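Local coordinates for protein Fdc1 (PDB 4ZAD) that binds prenylated FMN and manganese and probably catalyses the reversible decarboxylation of ferulic, p-coumaric and cinnamic acids to their vinyl derivatives, at residues 413-418 with 470-475; 369-374 with 420-425; 162-167 with 215-220; 181-186 with 302-307. All coordinates share one frame; numbering follows the deposited sequence.

Contact 1: 413-418 with 470-475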
loop_
_atom_site.group_PDB
_atom_site.type_symbol
_atom_site.label_atom_id
_atom_site.label_comp_id
_atom_site.label_asym_id
_atom_site.label_seq_id
_atom_site.Cartn_x
_atom_site.Cartn_y
_atom_site.Cartn_z
ATOM N N ILE A 413 -9.771 12.042 0.065
ATOM C CA ILE A 413 -10.936 11.268 -0.319
ATOM C C ILE A 413 -10.592 10.797 -1.711
ATOM O O ILE A 413 -10.066 11.578 -2.502
ATOM C CB ILE A 413 -12.206 12.090 -0.393
ATOM C CG1 ILE A 413 -12.388 12.943 0.876
ATOM C CG2 ILE A 413 -13.403 11.161 -0.661
ATOM C CD1 ILE A 413 -12.566 12.146 2.189
ATOM N N ILE A 414 -10.857 9.524 -1.988
ATOM C CA ILE A 414 -10.346 8.889 -3.166
ATOM C C ILE A 414 -11.487 8.325 -3.970
ATOM O O ILE A 414 -12.149 7.428 -3.543
ATOM C CB ILE A 414 -9.414 7.805 -2.778
ATOM C CG1 ILE A 414 -8.150 8.434 -2.155
ATOM C CG2 ILE A 414 -9.063 6.982 -3.990
ATOM C CD1 ILE A 414 -7.123 7.437 -1.751
ATOM N N LEU A 415 -11.785 8.915 -5.107
ATOM C CA LEU A 415 -12.944 8.494 -5.864
ATOM C C LEU A 415 -12.461 7.467 -6.876
ATOM O O LEU A 415 -11.539 7.739 -7.620
ATOM C CB LEU A 415 -13.581 9.679 -6.541
ATOM C CG LEU A 415 -13.986 10.840 -5.606
ATOM C CD1 LEU A 415 -14.473 12.076 -6.470
ATOM C CD2 LEU A 415 -15.011 10.488 -4.580
ATOM N N VAL A 416 -13.062 6.282 -6.858
ATOM C CA VAL A 416 -12.673 5.224 -7.742
ATOM C C VAL A 416 -13.892 4.511 -8.328
ATOM O O VAL A 416 -14.959 4.492 -7.729
ATOM C CB VAL A 416 -11.742 4.229 -7.025
ATOM C CG1 VAL A 416 -12.451 3.508 -5.859
ATOM C CG2 VAL A 416 -11.203 3.254 -8.039
ATOM N N GLY A 417 -13.733 3.941 -9.513
ATOM C CA GLY A 417 -14.810 3.212 -10.169
ATOM C C GLY A 417 -15.002 1.844 -9.560
ATOM O O GLY A 417 -14.208 1.400 -8.727
ATOM N N ASP A 418 -16.047 1.164 -10.003
ATOM C CA ASP A 418 -16.640 0.072 -9.256
ATOM C C ASP A 418 -16.014 -1.276 -9.589
ATOM O O ASP A 418 -16.584 -2.294 -9.255
ATOM C CB ASP A 418 -18.167 0.038 -9.531
ATOM C CG ASP A 418 -18.481 -0.225 -11.014
ATOM O OD1 ASP A 418 -18.442 -1.410 -11.409
ATOM O OD2 ASP A 418 -18.653 0.747 -11.789
ATOM N N LYS A 470 -6.571 19.485 3.128
ATOM C CA LYS A 470 -7.343 18.326 2.649
ATOM C C LYS A 470 -7.570 18.345 1.140
ATOM O O LYS A 470 -7.541 19.381 0.505
ATOM C CB LYS A 470 -8.676 18.177 3.394
ATOM C CG LYS A 470 -8.548 18.159 4.916
ATOM C CD LYS A 470 -9.891 17.855 5.628
ATOM C CE LYS A 470 -9.639 17.473 7.104
ATOM N NZ LYS A 470 -10.728 16.704 7.792
ATOM N N CYS A 471 -7.806 17.172 0.569
ATOM C CA CYS A 471 -8.064 17.109 -0.845
ATOM C C CYS A 471 -8.976 15.954 -1.206
ATOM O O CYS A 471 -9.130 15.040 -0.441
ATOM C CB CYS A 471 -6.738 16.989 -1.569
ATOM S SG CYS A 471 -6.281 15.327 -1.981
ATOM N N VAL A 472 -9.617 16.038 -2.362
ATOM C CA VAL A 472 -10.406 14.955 -2.924
ATOM C C VAL A 472 -9.740 14.531 -4.234
ATOM O O VAL A 472 -9.604 15.353 -5.154
ATOM C CB VAL A 472 -11.822 15.410 -3.210
ATOM C CG1 VAL A 472 -12.617 14.327 -4.071
ATOM C CG2 VAL A 472 -12.511 15.781 -1.884
ATOM N N THR A 473 -9.297 13.267 -4.300
ATOM C CA THR A 473 -8.493 12.777 -5.409
ATOM C C THR A 473 -9.306 11.895 -6.280
ATOM O O THR A 473 -9.880 10.937 -5.807
ATOM C CB THR A 473 -7.302 11.982 -4.894
ATOM O OG1 THR A 473 -6.567 12.779 -3.969
ATOM C CG2 THR A 473 -6.405 11.608 -6.009
ATOM N N THR A 474 -9.384 12.192 -7.565
ATOM C CA THR A 474 -10.265 11.389 -8.418
ATOM C C THR A 474 -9.488 10.372 -9.240
ATOM O O THR A 474 -8.601 10.713 -10.009
ATOM C CB THR A 474 -11.303 12.242 -9.227
ATOM O OG1 THR A 474 -11.335 11.838 -10.621
ATOM C CG2 THR A 474 -11.061 13.728 -9.052
ATOM N N CYS A 475 -9.800 9.097 -9.022
ATOM C CA CYS A 475 -9.122 7.989 -9.687
ATOM C C CYS A 475 -10.122 7.309 -10.610
ATOM O O CYS A 475 -10.316 6.132 -10.501
ATOM C CB CYS A 475 -8.581 7.016 -8.667
ATOM S SG CYS A 475 -7.315 7.704 -7.503
#
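I413 and V472 face each other in a parallel pair of strands, and I413 grips the residues on either side of its partner. Its N donates to C471 O at 3.1 Å, and its O takes T473 N at 2.6 Å, in a nearly straight bond (N-H...O 172°). The side chains of this pair touch through I413 CG1 and V472 CG2 at 4.0 Å. I414 turns to the other face of the sheet; with CG1 anti to the carbonyl carbon (chi1 -68°), its CG2 branch is placed 4.0 Å from C475 SG. L415 repeats the bonding of I413 two residues on: its N donates to T473 O at 2.9 Å and its O receives C475 N. On the I413 side of the sheet, L415 CD1 reaches back to V472 CG1 at 3.8 Å, the two side chains crossing obliquely, so both methyls of V472 are engaged, CG2 by I413 and CG1 by L415. At V416 the contact thins to CG2 lying 3.9 Å from C475 O. Helix 386-399 packs on the I413, L415 and V472 face, with F398 against I413 and S390 against L415, V472 and T474. On the other face T473 OG1 is hydrogen-bonded to E412. These are inner strands of a mixed five-stranded sheet, strand 369-374 lying beyond 412-417 and strand 442-445 beyond 470-475, the sheet of the UbiD-type C-terminal domain.

Contact 2: 369-374 with 420-425; sequences WLAVKI and IDIFDF
A371 and I422 have the nearest CA atoms, 6.4 Å apart, and the two backbones do not pair; the loop 420-425 runs over the face of strand 369-374. The loop links strand 412-417, the parallel neighbour of 369-374 in the mixed sheet of the C-terminal domain, to helix 425-434; it makes a type I beta turn from D421 to D424, and D424 stands at the N-cap of the helix. I422 provides the main side-chain packing. With CG1 held between its backbone N and carbonyl carbon (chi1 60°), its CG2 lies between A371 CB at 3.8 Å and K373 CB at 3.9 Å, while CD1 lies against A371 O. F360 and D358 of the adjoining strand 356-360 also touch I422. K373 sends a fully extended chain alongside the loop, and its CE passes 3.2 Å from I420 O, a contact of methylene with carbonyl. The ammonium stays 5.7 Å from D421 OD1, as measured from NZ, and has a long, weak ion pair with E357. At the other end W369 CZ3 comes to the edge of the F425 ring, near its plane, 4.3 Å from CE1. W369 also stacks on Y432, and both rings reach the second subunit, W369 touching T433 and F425 touching I429 of that chain. An Asx turn steadies the loop behind I422: D421 OD1 accepts from F423 N at 3.0 Å, the donor standing 48° out of the carboxylate plane.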
loop_
_atom_site.group_PDB
_atom_site.type_symbol
_atom_site.label_atom_id
_atom_site.label_comp_id
_atom_site.label_asym_id
_atom_site.label_seq_id
_atom_site.Cartn_x
_atom_site.Cartn_y
_atom_site.Cartn_z
ATOM N N TRP A 369 -7.330 8.355 4.888
ATOM C CA TRP A 369 -7.892 8.268 3.531
ATOM C C TRP A 369 -9.238 7.667 3.610
ATOM O O TRP A 369 -9.448 6.737 4.371
ATOM C CB TRP A 369 -7.109 7.294 2.671
ATOM C CG TRP A 369 -5.858 7.719 2.169
ATOM C CD1 TRP A 369 -5.142 8.806 2.537
ATOM C CD2 TRP A 369 -5.089 7.021 1.207
ATOM N NE1 TRP A 369 -3.953 8.840 1.835
ATOM C CE2 TRP A 369 -3.912 7.747 1.004
ATOM C CE3 TRP A 369 -5.280 5.838 0.502
ATOM C CZ2 TRP A 369 -2.944 7.343 0.113
ATOM C CZ3 TRP A 369 -4.344 5.428 -0.362
ATOM C CH2 TRP A 369 -3.175 6.180 -0.567
ATOM N N LEU A 370 -10.125 8.104 2.748
ATOM C CA LEU A 370 -11.450 7.449 2.634
ATOM C C LEU A 370 -11.621 7.095 1.184
ATOM O O LEU A 370 -11.649 7.950 0.347
ATOM C CB LEU A 370 -12.593 8.374 3.079
ATOM C CG LEU A 370 -14.003 7.761 3.035
ATOM C CD1 LEU A 370 -14.090 6.674 4.107
ATOM C CD2 LEU A 370 -15.128 8.783 3.221
ATOM N N ALA A 371 -11.686 5.821 0.884
ATOM C CA ALA A 371 -11.959 5.384 -0.469
ATOM C C ALA A 371 -13.447 5.495 -0.664
ATOM O O ALA A 371 -14.220 5.110 0.243
ATOM C CB ALA A 371 -11.498 3.936 -0.668
ATOM N N VAL A 372 -13.852 5.986 -1.839
ATOM C CA VAL A 372 -15.278 6.094 -2.206
ATOM C C VAL A 372 -15.573 5.351 -3.493
ATOM O O VAL A 372 -15.165 5.778 -4.548
ATOM C CB VAL A 372 -15.643 7.568 -2.387
ATOM C CG1 VAL A 372 -17.046 7.724 -2.968
ATOM C CG2 VAL A 372 -15.514 8.273 -1.041
ATOM N N LYS A 373 -16.265 4.235 -3.412
ATOM C CA LYS A 373 -16.477 3.395 -4.584
ATOM C C LYS A 373 -17.731 3.816 -5.378
ATOM O O LYS A 373 -18.842 3.711 -4.880
ATOM C CB LYS A 373 -16.602 1.950 -4.147
ATOM C CG LYS A 373 -16.782 0.969 -5.293
ATOM C CD LYS A 373 -16.770 -0.482 -4.799
ATOM C CE LYS A 373 -16.942 -1.453 -5.965
ATOM N NZ LYS A 373 -17.099 -2.846 -5.511
ATOM N N ILE A 374 -17.523 4.286 -6.602
ATOM C CA ILE A 374 -18.536 4.866 -7.497
ATOM C C ILE A 374 -18.962 3.872 -8.565
ATOM O O ILE A 374 -18.133 3.304 -9.254
ATOM C CB ILE A 374 -17.940 6.100 -8.266
ATOM C CG1 ILE A 374 -17.420 7.168 -7.282
ATOM C CG2 ILE A 374 -18.908 6.662 -9.252
ATOM C CD1 ILE A 374 -18.395 7.568 -6.180
ATOM N N ILE A 420 -13.002 -1.876 -8.426
ATOM C CA ILE A 420 -12.073 -1.973 -7.315
ATOM C C ILE A 420 -12.835 -2.307 -6.038
ATOM O O ILE A 420 -13.717 -1.526 -5.611
ATOM C CB ILE A 420 -11.322 -0.620 -7.101
ATOM C CG1 ILE A 420 -10.530 -0.251 -8.341
ATOM C CG2 ILE A 420 -10.416 -0.681 -5.913
ATOM C CD1 ILE A 420 -9.595 -1.248 -8.734
ATOM N N ASP A 421 -12.504 -3.447 -5.436
ATOM C CA ASP A 421 -12.990 -3.776 -4.086
ATOM C C ASP A 421 -12.155 -2.901 -3.156
ATOM O O ASP A 421 -10.983 -3.162 -2.926
ATOM C CB ASP A 421 -12.864 -5.285 -3.817
ATOM C CG ASP A 421 -13.118 -5.687 -2.349
ATOM O OD1 ASP A 421 -13.525 -4.847 -1.533
ATOM O OD2 ASP A 421 -12.877 -6.889 -2.006
ATOM N N ILE A 422 -12.756 -1.815 -2.686
ATOM C CA ILE A 422 -12.031 -0.840 -1.885
ATOM C C ILE A 422 -11.524 -1.408 -0.555
ATOM O O ILE A 422 -10.705 -0.777 0.090
ATOM C CB ILE A 422 -12.831 0.473 -1.622
ATOM C CG1 ILE A 422 -14.149 0.181 -0.878
ATOM C CG2 ILE A 422 -13.016 1.225 -2.917
ATOM C CD1 ILE A 422 -14.979 1.406 -0.546
ATOM N N PHE A 423 -12.028 -2.575 -0.163
ATOM C CA PHE A 423 -11.646 -3.208 1.078
ATOM C C PHE A 423 -10.390 -4.004 0.914
ATOM O O PHE A 423 -9.837 -4.466 1.894
ATOM C CB PHE A 423 -12.763 -4.122 1.625
ATOM C CG PHE A 423 -13.988 -3.364 2.060
ATOM C CD1 PHE A 423 -14.982 -3.016 1.122
ATOM C CD2 PHE A 423 -14.133 -2.945 3.396
ATOM C CE1 PHE A 423 -16.098 -2.303 1.514
ATOM C CE2 PHE A 423 -15.274 -2.259 3.797
ATOM C CZ PHE A 423 -16.244 -1.921 2.850
ATOM N N ASP A 424 -9.949 -4.192 -0.326
ATOM C CA ASP A 424 -8.720 -4.941 -0.600
ATOM C C ASP A 424 -7.650 -3.949 -1.061
ATOM O O ASP A 424 -7.706 -3.425 -2.182
ATOM C CB ASP A 424 -9.021 -5.988 -1.671
ATOM C CG ASP A 424 -7.797 -6.665 -2.183
ATOM O OD1 ASP A 424 -6.708 -6.461 -1.587
ATOM O OD2 ASP A 424 -7.944 -7.406 -3.180
ATOM N N PHE A 425 -6.672 -3.711 -0.201
ATOM C CA PHE A 425 -5.769 -2.590 -0.383
ATOM C C PHE A 425 -4.878 -2.727 -1.607
ATOM O O PHE A 425 -4.478 -1.714 -2.175
ATOM C CB PHE A 425 -4.916 -2.378 0.871
ATOM C CG PHE A 425 -4.078 -1.130 0.817
ATOM C CD1 PHE A 425 -4.678 0.132 0.925
ATOM C CD2 PHE A 425 -2.705 -1.199 0.618
ATOM C CE1 PHE A 425 -3.947 1.271 0.828
ATOM C CE2 PHE A 425 -1.955 -0.042 0.573
ATOM C CZ PHE A 425 -2.594 1.194 0.659
#

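Contact 3: 162-167 with 215-220; sequences MWVLQT and PFALCF
The indole of W163 is covered on both faces: L218 CD1 sits over the centre of its six-membered ring, 3.8 Å from the centroid, and Y305 stacks on the opposite face. At the indole edge, CZ3 approaches F216 CE1 to 3.7 Å, an offset edge-to-face pair with the edge of W163 toward the face of F216 and the planes at 63°. L218 reaches its place with CG anti to the backbone N (chi1 168°), which carries CD1 over the ring while CB lies on the same side of the indole, 3.8 Å from CZ3. The indole NE1 is bonded to the carbonyl of flavin-binding A178, which helps to fix the ring's rotation. Two antiparallel hydrogen-bonded pairs run beneath. M162 and C219 exchange both bonds; in the second pair V164 N gives to A217 O at 2.8 Å, and A217 N to V164 O at 3.2 Å. On the face away from W163, V164 CG2 packs on C219 SG at 3.9 Å. Both strands belong to the large antiparallel sheet of the Rift-related domain: 173-176, with flavin-binding W175 on M162, flanks 162-166, 270-277 flanks 214-220, and helix 197-207 packs on L165.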
loop_
_atom_site.group_PDB
_atom_site.type_symbol
_atom_site.label_atom_id
_atom_site.label_comp_id
_atom_site.label_asym_id
_atom_site.label_seq_id
_atom_site.Cartn_x
_atom_site.Cartn_y
_atom_site.Cartn_z
ATOM N N MET A 162 -15.795 4.170 28.508
ATOM C CA MET A 162 -16.821 5.035 27.920
ATOM C C MET A 162 -17.143 6.198 28.832
ATOM O O MET A 162 -17.421 5.994 29.996
ATOM C CB MET A 162 -18.062 4.177 27.739
ATOM C CG MET A 162 -19.282 4.832 27.201
ATOM S SD MET A 162 -20.601 3.584 26.991
ATOM C CE MET A 162 -21.352 3.504 28.617
ATOM N N TRP A 163 -17.120 7.416 28.295
ATOM C CA TRP A 163 -17.456 8.595 29.092
ATOM C C TRP A 163 -18.909 8.793 28.867
ATOM O O TRP A 163 -19.349 8.768 27.722
ATOM C CB TRP A 163 -16.741 9.870 28.625
ATOM C CG TRP A 163 -15.257 9.879 28.713
ATOM C CD1 TRP A 163 -14.386 9.696 27.700
ATOM C CD2 TRP A 163 -14.474 10.110 29.880
ATOM N NE1 TRP A 163 -13.098 9.775 28.160
ATOM C CE2 TRP A 163 -13.131 10.030 29.504
ATOM C CE3 TRP A 163 -14.782 10.333 31.215
ATOM C CZ2 TRP A 163 -12.099 10.208 30.403
ATOM C CZ3 TRP A 163 -13.752 10.483 32.110
ATOM C CH2 TRP A 163 -12.430 10.426 31.702
ATOM N N VAL A 164 -19.628 8.993 29.974
ATOM C CA VAL A 164 -21.031 9.297 29.968
ATOM C C VAL A 164 -21.151 10.720 30.444
ATOM O O VAL A 164 -20.808 11.003 31.600
ATOM C CB VAL A 164 -21.772 8.364 30.952
ATOM C CG1 VAL A 164 -23.301 8.672 30.988
ATOM C CG2 VAL A 164 -21.465 6.888 30.634
ATOM N N LEU A 165 -21.586 11.617 29.554
ATOM C CA LEU A 165 -21.850 13.015 29.886
ATOM C C LEU A 165 -23.246 13.317 29.399
ATOM O O LEU A 165 -23.653 12.820 28.356
ATOM C CB LEU A 165 -20.829 13.956 29.216
ATOM C CG LEU A 165 -19.543 14.410 29.966
ATOM C CD1 LEU A 165 -19.045 13.403 31.002
ATOM C CD2 LEU A 165 -18.383 14.702 29.015
ATOM N N GLN A 166 -23.980 14.121 30.175
ATOM C CA GLN A 166 -25.356 14.537 29.870
ATOM C C GLN A 166 -25.464 16.065 29.865
ATOM O O GLN A 166 -24.843 16.729 30.685
ATOM C CB GLN A 166 -26.273 13.975 30.944
ATOM C CG GLN A 166 -27.776 14.187 30.711
ATOM C CD GLN A 166 -28.596 13.595 31.836
ATOM O OE1 GLN A 166 -28.799 14.228 32.891
ATOM N NE2 GLN A 166 -29.063 12.372 31.632
ATOM N N THR A 167 -26.228 16.620 28.935
ATOM C CA THR A 167 -26.453 18.076 28.847
ATOM C C THR A 167 -27.235 18.584 30.076
ATOM O O THR A 167 -27.910 17.809 30.742
ATOM C CB THR A 167 -27.219 18.452 27.534
ATOM O OG1 THR A 167 -28.415 17.685 27.451
ATOM C CG2 THR A 167 -26.389 18.178 26.308
ATOM N N PRO A 215 -21.202 16.527 35.795
ATOM C CA PRO A 215 -21.218 15.116 36.142
ATOM C C PRO A 215 -20.715 14.219 35.007
ATOM O O PRO A 215 -21.064 14.443 33.829
ATOM C CB PRO A 215 -22.704 14.850 36.378
ATOM C CG PRO A 215 -23.218 16.102 36.864
ATOM C CD PRO A 215 -22.515 17.142 36.047
ATOM N N PHE A 216 -19.923 13.213 35.388
ATOM C CA PHE A 216 -19.451 12.203 34.473
ATOM C C PHE A 216 -19.429 10.822 35.106
ATOM O O PHE A 216 -19.293 10.691 36.307
ATOM C CB PHE A 216 -18.057 12.558 33.936
ATOM C CG PHE A 216 -16.925 12.072 34.789
ATOM C CD1 PHE A 216 -16.407 10.802 34.618
ATOM C CD2 PHE A 216 -16.355 12.891 35.737
ATOM C CE1 PHE A 216 -15.340 10.352 35.396
ATOM C CE2 PHE A 216 -15.304 12.448 36.522
ATOM C CZ PHE A 216 -14.787 11.185 36.342
ATOM N N ALA A 217 -19.574 9.803 34.258
ATOM C CA ALA A 217 -19.196 8.429 34.594
ATOM C C ALA A 217 -18.218 7.975 33.522
ATOM O O ALA A 217 -18.242 8.466 32.404
ATOM C CB ALA A 217 -20.406 7.480 34.671
ATOM N N LEU A 218 -17.321 7.092 33.899
ATOM C CA LEU A 218 -16.326 6.560 33.037
ATOM C C LEU A 218 -16.410 5.073 33.281
ATOM O O LEU A 218 -16.135 4.629 34.383
ATOM C CB LEU A 218 -14.938 7.080 33.422
ATOM C CG LEU A 218 -13.777 6.316 32.729
ATOM C CD1 LEU A 218 -13.859 6.470 31.147
ATOM C CD2 LEU A 218 -12.418 6.719 33.258
ATOM N N CYS A 219 -16.791 4.311 32.255
ATOM C CA CYS A 219 -17.248 2.922 32.417
ATOM C C CYS A 219 -16.315 1.985 31.699
ATOM O O CYS A 219 -16.057 2.170 30.517
ATOM C CB CYS A 219 -18.671 2.774 31.882
ATOM S SG CYS A 219 -19.902 3.959 32.605
ATOM N N PHE A 220 -15.788 0.984 32.394
ATOM C CA PHE A 220 -14.853 0.010 31.752
ATOM C C PHE A 220 -15.513 -1.348 31.619
ATOM O O PHE A 220 -16.266 -1.768 32.508
ATOM C CB PHE A 220 -13.559 -0.122 32.550
ATOM C CG PHE A 220 -12.819 1.159 32.693
ATOM C CD1 PHE A 220 -12.047 1.635 31.668
ATOM C CD2 PHE A 220 -12.909 1.895 33.839
ATOM C CE1 PHE A 220 -11.393 2.834 31.785
ATOM C CE2 PHE A 220 -12.257 3.095 33.959
ATOM C CZ PHE A 220 -11.500 3.558 32.939
#

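Contact 4: 181-186 with 302-307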
loop_
_atom_site.group_PDB
_atom_site.type_symbol
_atom_site.label_atom_id
_atom_site.label_comp_id
_atom_site.label_asym_id
_atom_site.label_seq_id
_atom_site.Cartn_x
_atom_site.Cartn_y
_atom_site.Cartn_z
ATOM N N MET A 181 -5.491 9.928 30.996
ATOM C CA MET A 181 -4.349 9.510 31.765
ATOM C C MET A 181 -4.478 9.955 33.222
ATOM O O MET A 181 -5.137 10.945 33.538
ATOM C CB MET A 181 -3.033 9.993 31.132
ATOM C CG MET A 181 -2.952 11.451 30.737
ATOM S SD MET A 181 -1.226 11.984 30.561
ATOM C CE MET A 181 -0.798 12.407 32.274
ATOM N N VAL A 182 -3.840 9.201 34.109
ATOM C CA VAL A 182 -3.900 9.503 35.531
ATOM C C VAL A 182 -3.122 10.775 35.769
ATOM O O VAL A 182 -1.990 10.891 35.326
ATOM C CB VAL A 182 -3.289 8.385 36.378
ATOM C CG1 VAL A 182 -3.380 8.747 37.883
ATOM C CG2 VAL A 182 -3.988 7.050 36.085
ATOM N N HIS A 183 -3.758 11.741 36.424
ATOM C CA HIS A 183 -3.119 13.007 36.772
ATOM C C HIS A 183 -2.579 12.954 38.193
ATOM O O HIS A 183 -1.452 13.367 38.444
ATOM C CB HIS A 183 -4.092 14.175 36.673
ATOM C CG HIS A 183 -3.546 15.450 37.235
ATOM N ND1 HIS A 183 -2.564 16.184 36.599
ATOM C CD2 HIS A 183 -3.826 16.108 38.384
ATOM C CE1 HIS A 183 -2.272 17.243 37.329
ATOM N NE2 HIS A 183 -3.028 17.225 38.413
ATOM N N ASP A 184 -3.387 12.469 39.120
ATOM C CA ASP A 184 -2.914 12.309 40.499
ATOM C C ASP A 184 -3.760 11.259 41.181
ATOM O O ASP A 184 -4.602 10.625 40.540
ATOM C CB ASP A 184 -2.953 13.638 41.261
ATOM C CG ASP A 184 -4.379 14.171 41.484
ATOM O OD1 ASP A 184 -5.294 13.390 41.837
ATOM O OD2 ASP A 184 -4.577 15.390 41.346
ATOM N N SER A 185 -3.579 11.073 42.476
ATOM C CA SER A 185 -4.425 10.096 43.192
ATOM C C SER A 185 -5.903 10.004 42.787
ATOM O O SER A 185 -6.473 8.917 42.793
ATOM C CB SER A 185 -4.346 10.331 44.697
ATOM O OG SER A 185 -3.276 9.552 45.206
ATOM N N LYS A 186 -6.527 11.131 42.462
ATOM C CA LYS A 186 -7.983 11.191 42.458
ATOM C C LYS A 186 -8.521 11.746 41.145
ATOM O O LYS A 186 -9.633 12.275 41.089
ATOM C CB LYS A 186 -8.462 12.045 43.631
ATOM C CG LYS A 186 -7.655 11.886 44.969
ATOM C CD LYS A 186 -8.126 10.716 45.823
ATOM C CE LYS A 186 -7.438 10.677 47.228
ATOM N NZ LYS A 186 -8.153 9.845 48.257
ATOM N N GLN A 302 -5.092 20.231 29.297
ATOM C CA GLN A 302 -6.430 19.678 29.064
ATOM C C GLN A 302 -7.230 19.671 30.384
ATOM O O GLN A 302 -6.646 19.674 31.483
ATOM C CB GLN A 302 -6.356 18.242 28.434
ATOM C CG GLN A 302 -5.855 18.132 26.959
ATOM C CD GLN A 302 -6.770 18.778 25.934
ATOM O OE1 GLN A 302 -6.312 19.413 24.971
ATOM N NE2 GLN A 302 -8.079 18.640 26.140
ATOM N N PRO A 303 -8.577 19.658 30.288
ATOM C CA PRO A 303 -9.430 19.690 31.487
ATOM C C PRO A 303 -9.215 18.505 32.429
ATOM O O PRO A 303 -8.495 17.561 32.082
ATOM C CB PRO A 303 -10.868 19.692 30.925
ATOM C CG PRO A 303 -10.794 19.642 29.534
ATOM C CD PRO A 303 -9.372 19.832 29.063
ATOM N N LEU A 304 -9.834 18.562 33.601
ATOM C CA LEU A 304 -9.547 17.588 34.655
ATOM C C LEU A 304 -10.789 16.945 35.155
ATOM O O LEU A 304 -11.711 17.655 35.565
ATOM C CB LEU A 304 -8.861 18.251 35.860
ATOM C CG LEU A 304 -8.351 17.298 36.931
ATOM C CD1 LEU A 304 -7.330 16.278 36.348
ATOM C CD2 LEU A 304 -7.725 18.110 38.081
ATOM N N TYR A 305 -10.792 15.610 35.132
ATOM C CA TYR A 305 -11.900 14.814 35.626
ATOM C C TYR A 305 -11.559 14.403 37.030
ATOM O O TYR A 305 -10.581 13.681 37.240
ATOM C CB TYR A 305 -12.088 13.543 34.808
ATOM C CG TYR A 305 -12.465 13.702 33.355
ATOM C CD1 TYR A 305 -11.509 13.960 32.400
ATOM C CD2 TYR A 305 -13.781 13.501 32.923
ATOM C CE1 TYR A 305 -11.833 14.057 31.065
ATOM C CE2 TYR A 305 -14.122 13.599 31.571
ATOM C CZ TYR A 305 -13.134 13.868 30.655
ATOM O OH TYR A 305 -13.434 13.963 29.308
ATOM N N ARG A 306 -12.367 14.837 37.985
ATOM C CA ARG A 306 -12.119 14.563 39.383
ATOM C C ARG A 306 -12.999 13.425 39.720
ATOM O O ARG A 306 -14.202 13.570 39.686
ATOM C CB ARG A 306 -12.487 15.759 40.237
ATOM C CG ARG A 306 -11.850 17.091 39.761
ATOM C CD ARG A 306 -12.167 18.278 40.750
ATOM N NE ARG A 306 -11.463 19.492 40.366
ATOM C CZ ARG A 306 -10.190 19.760 40.667
ATOM N NH1 ARG A 306 -9.458 18.886 41.381
ATOM N NH2 ARG A 306 -9.638 20.911 40.236
ATOM N N VAL A 307 -12.402 12.282 40.046
ATOM C CA VAL A 307 -13.143 11.042 40.392
ATOM C C VAL A 307 -13.495 11.046 41.884
ATOM O O VAL A 307 -12.605 11.138 42.708
ATOM C CB VAL A 307 -12.250 9.802 40.080
ATOM C CG1 VAL A 307 -12.924 8.491 40.450
ATOM C CG2 VAL A 307 -11.832 9.817 38.623
#
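H183 and L304 meet at about a right angle, the CD1 methyl of the leucine pressing on the root of the histidine. L304 CD1 is 3.9 Å from H183 CB and 4.0 Å from H183 CG, and it approaches the imidazole obliquely. Both side chains have CG anti to the backbone N (H183 chi1 170°), which directs them across the gap between strands whose CA atoms here lie 8.2 Å apart. The other methyl of L304 serves its own strand: CD2 lies 3.6 Å above the plane of the R306 guanidinium, offset toward its rim. That guanidinium is anchored by a salt bridge from NE to D277, and its NH1 remains 6.0 Å from D184 OD2, an opposite charge but not a contact. The segment 181-186 is one arm and the turn of a beta hairpin, and its partner strand 187-189 pairs with 300-312 in the large antiparallel sheet of the Rift-related domain. A classic beta bulge, with H183 and D184 both facing S187, distorts the arm. The turn is closed by an Asx turn in which D184 OD1 accepts from K186 N at 2.6 Å, the donor almost in line with the C-O bond. Just past this turn, K186 O accepts from V307 N at 3.0 Å, the one hydrogen bond between the two segments. V307 CB sits beside the same K186 O at 3.7 Å. The K186 ammonium turns elsewhere, bonded to the carbonyls of K135 and I138.

Overall arrangement
The four contacts form two pairs on opposite sides of the chain's centre. Contacts 1 and 2 have centres 9 Å apart and share the C-terminal sheet, where strands 369-374 and 412-417 are neighbours; I414 O lies 2.8 Å from V372 N, a probable hydrogen bond. Contacts 3 and 4 have centres 14 Å apart in the Rift-related domain, joined by F216, whose CZ packs 4.0 Å from V307 CG2. Between the pairs, contacts 1 and 3 have centres 38 Å apart. The prenylated flavin lies nearer the second pair: the side chains of W163 and Y305 are about 7 and 8 Å from it, whereas contacts 1 and 2 lie away from the cofactor and metal sites.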